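Local coordinates for protein sialyltransferase 0160 (Photobacterium damselae, PDB 4R84) that probably transfers sialic acid from its activated nucleotide donor, CMP-N-acetylneuraminic acid, to galactoside acceptors, as a GT-B-type glycosyltransferase, at residues 91-97 with 110-116. Sequence-based numbering, arbitrary orientation.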
loop_
_atom_site.group_PDB
_atom_site.type_symbol
_atom_site.label_atom_id
_atom_site.label_comp_id
_atom_site.label_asym_id
_atom_site.label_seq_id
_atom_site.Cartn_x
_atom_site.Cartn_y
_atom_site.Cartn_z
ATOM N N ASP A 91 -23.180 5.125 16.386
ATOM C CA ASP A 91 -22.320 4.592 17.427
ATOM C C ASP A 91 -22.775 5.031 18.809
ATOM O O ASP A 91 -23.382 6.082 18.966
ATOM C CB ASP A 91 -20.866 5.040 17.223
ATOM C CG ASP A 91 -20.230 4.445 15.973
ATOM O OD1 ASP A 91 -20.882 3.644 15.267
ATOM O OD2 ASP A 91 -19.045 4.767 15.711
ATOM N N GLU A 92 -22.563 4.178 19.796
ATOM C CA GLU A 92 -22.957 4.528 21.149
ATOM C C GLU A 92 -22.032 3.869 22.148
ATOM O O GLU A 92 -21.659 2.705 21.979
ATOM C CB GLU A 92 -24.417 4.115 21.388
ATOM C CG GLU A 92 -24.929 4.509 22.746
ATOM C CD GLU A 92 -26.394 4.180 22.937
ATOM O OE1 GLU A 92 -26.909 4.376 24.056
ATOM O OE2 GLU A 92 -27.032 3.744 21.959
ATOM N N LYS A 93 -21.681 4.584 23.213
ATOM C CA LYS A 93 -20.830 3.985 24.217
ATOM C C LYS A 93 -21.636 3.540 25.426
ATOM O O LYS A 93 -22.638 4.134 25.824
ATOM C CB LYS A 93 -19.678 4.928 24.610
ATOM C CG LYS A 93 -19.965 5.982 25.644
ATOM C CD LYS A 93 -18.695 6.821 25.888
ATOM C CE LYS A 93 -19.007 8.099 26.656
ATOM N NZ LYS A 93 -17.847 9.011 26.634
ATOM N N TYR A 94 -21.198 2.410 25.948
ATOM C CA TYR A 94 -21.815 1.735 27.081
ATOM C C TYR A 94 -20.723 1.540 28.104
ATOM O O TYR A 94 -19.679 0.979 27.779
ATOM C CB TYR A 94 -22.401 0.396 26.645
ATOM C CG TYR A 94 -23.548 0.499 25.681
ATOM C CD1 TYR A 94 -23.336 0.743 24.339
ATOM C CD2 TYR A 94 -24.857 0.317 26.113
ATOM C CE1 TYR A 94 -24.377 0.849 23.466
ATOM C CE2 TYR A 94 -25.911 0.414 25.240
ATOM C CZ TYR A 94 -25.666 0.674 23.915
ATOM O OH TYR A 94 -26.713 0.769 23.031
ATOM N N CYS A 95 -20.964 1.987 29.331
ATOM C CA CYS A 95 -19.955 1.978 30.381
ATOM C C CYS A 95 -20.366 0.997 31.491
ATOM O O CYS A 95 -21.505 1.046 31.964
ATOM C CB CYS A 95 -19.846 3.367 30.978
ATOM S SG CYS A 95 -19.893 4.646 29.699
ATOM N N PHE A 96 -19.468 0.111 31.921
ATOM C CA PHE A 96 -19.794 -0.873 32.981
ATOM C C PHE A 96 -18.723 -0.845 34.061
ATOM O O PHE A 96 -17.538 -0.697 33.764
ATOM C CB PHE A 96 -19.931 -2.281 32.404
ATOM C CG PHE A 96 -20.955 -2.377 31.313
ATOM C CD1 PHE A 96 -22.290 -2.579 31.612
ATOM C CD2 PHE A 96 -20.586 -2.207 29.985
ATOM C CE1 PHE A 96 -23.242 -2.659 30.598
ATOM C CE2 PHE A 96 -21.527 -2.284 28.979
ATOM C CZ PHE A 96 -22.857 -2.509 29.282
ATOM N N THR A 97 -19.149 -0.948 35.318
ATOM C CA THR A 97 -18.206 -0.975 36.430
ATOM C C THR A 97 -18.407 -2.228 37.280
ATOM O O THR A 97 -19.529 -2.537 37.725
ATOM C CB THR A 97 -18.339 0.284 37.307
ATOM O OG1 THR A 97 -17.862 1.417 36.580
ATOM C CG2 THR A 97 -17.529 0.149 38.589
ATOM N N ASN A 110 -13.342 -0.844 35.243
ATOM C CA ASN A 110 -14.180 0.027 34.445
ATOM C C ASN A 110 -13.969 -0.281 32.967
ATOM O O ASN A 110 -12.868 -0.165 32.463
ATOM C CB ASN A 110 -13.875 1.496 34.734
ATOM C CG ASN A 110 -14.028 1.848 36.203
ATOM O OD1 ASN A 110 -15.062 1.576 36.813
ATOM N ND2 ASN A 110 -12.991 2.444 36.778
ATOM N N THR A 111 -15.019 -0.731 32.296
ATOM C CA THR A 111 -14.909 -1.071 30.896
ATOM C C THR A 111 -15.858 -0.225 30.073
ATOM O O THR A 111 -17.044 -0.164 30.355
ATOM C CB THR A 111 -15.205 -2.556 30.657
ATOM O OG1 THR A 111 -14.222 -3.354 31.331
ATOM C CG2 THR A 111 -15.188 -2.861 29.158
ATOM N N THR A 112 -15.332 0.428 29.047
ATOM C CA THR A 112 -16.172 1.222 28.168
ATOM C C THR A 112 -16.244 0.561 26.812
ATOM O O THR A 112 -15.222 0.382 26.160
ATOM C CB THR A 112 -15.636 2.633 28.014
ATOM O OG1 THR A 112 -15.520 3.212 29.314
ATOM C CG2 THR A 112 -16.564 3.468 27.145
ATOM N N LEU A 113 -17.448 0.167 26.414
ATOM C CA LEU A 113 -17.654 -0.469 25.129
ATOM C C LEU A 113 -18.324 0.508 24.179
ATOM O O LEU A 113 -19.368 1.075 24.507
ATOM C CB LEU A 113 -18.525 -1.723 25.278
ATOM C CG LEU A 113 -17.944 -2.767 26.232
ATOM C CD1 LEU A 113 -18.856 -4.017 26.329
ATOM C CD2 LEU A 113 -16.506 -3.115 25.807
ATOM N N THR A 114 -17.751 0.690 22.994
ATOM C CA THR A 114 -18.389 1.518 21.992
ATOM C C THR A 114 -18.913 0.596 20.881
ATOM O O THR A 114 -18.157 -0.173 20.290
ATOM C CB THR A 114 -17.412 2.587 21.417
ATOM O OG1 THR A 114 -16.945 3.430 22.481
ATOM C CG2 THR A 114 -18.113 3.469 20.407
ATOM N N VAL A 115 -20.215 0.641 20.642
ATOM C CA VAL A 115 -20.819 -0.146 19.565
ATOM C C VAL A 115 -20.615 0.571 18.261
ATOM O O VAL A 115 -20.971 1.745 18.129
ATOM C CB VAL A 115 -22.318 -0.384 19.824
ATOM C CG1 VAL A 115 -22.990 -1.046 18.616
ATOM C CG2 VAL A 115 -22.500 -1.216 21.087
ATOM N N VAL A 116 -19.998 -0.128 17.315
ATOM C CA VAL A 116 -19.618 0.478 16.043
ATOM C C VAL A 116 -20.206 -0.282 14.876
ATOM O O VAL A 116 -20.531 -1.459 14.975
ATOM C CB VAL A 116 -18.080 0.545 15.883
ATOM C CG1 VAL A 116 -17.501 1.401 17.015
ATOM C CG2 VAL A 116 -17.475 -0.845 15.894
#
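Two neighbouring strands of a beta hairpin meet here, their antiparallel backbones joined through the hydrogen-bonded pairs Glu92–Val115, Tyr94–Leu113 and Phe96–Thr111. Tyr94 N donates to Leu113 O at 2.7 Å and Leu113 N returns the bond to Tyr94 O, whereas at the open end of the hairpin Glu92 N reaches Val115 O only weakly, at 3.4 Å. On the face carrying Tyr94, Phe96, Thr111, Leu113 and Val115, Tyr94 CE1 packs on Val115 CG2 at 3.7 Å, and Leu113 O lies at the edge of the same ring, in its plane. Phe96 crosses Leu113 at about a right angle, CE2 lying 4.1 Å from Leu113 CD1. These apolar groups belong to the core of the N-terminal beta domain, consistent with an immunoglobulin-like PKD-type sandwich, where Leu48 of strand 45-48 touches Phe96, Thr111 and Leu113 and Phe83 meets Tyr94 edge-to-face. The other face carries Lys93, Cys95 and Thr97 with Asn110, Thr112 and Thr114; Cys95 ties this strand to strand 59-66 through its disulfide with Cys66. Thr97 and Asn110 lie side by side there, and with its hydroxyl turned beside its own backbone N (chi1 -70°), Thr97 OG1 donates to Asn110 OD1 at 2.8 Å from a position tilted 21° out of the carbonyl plane.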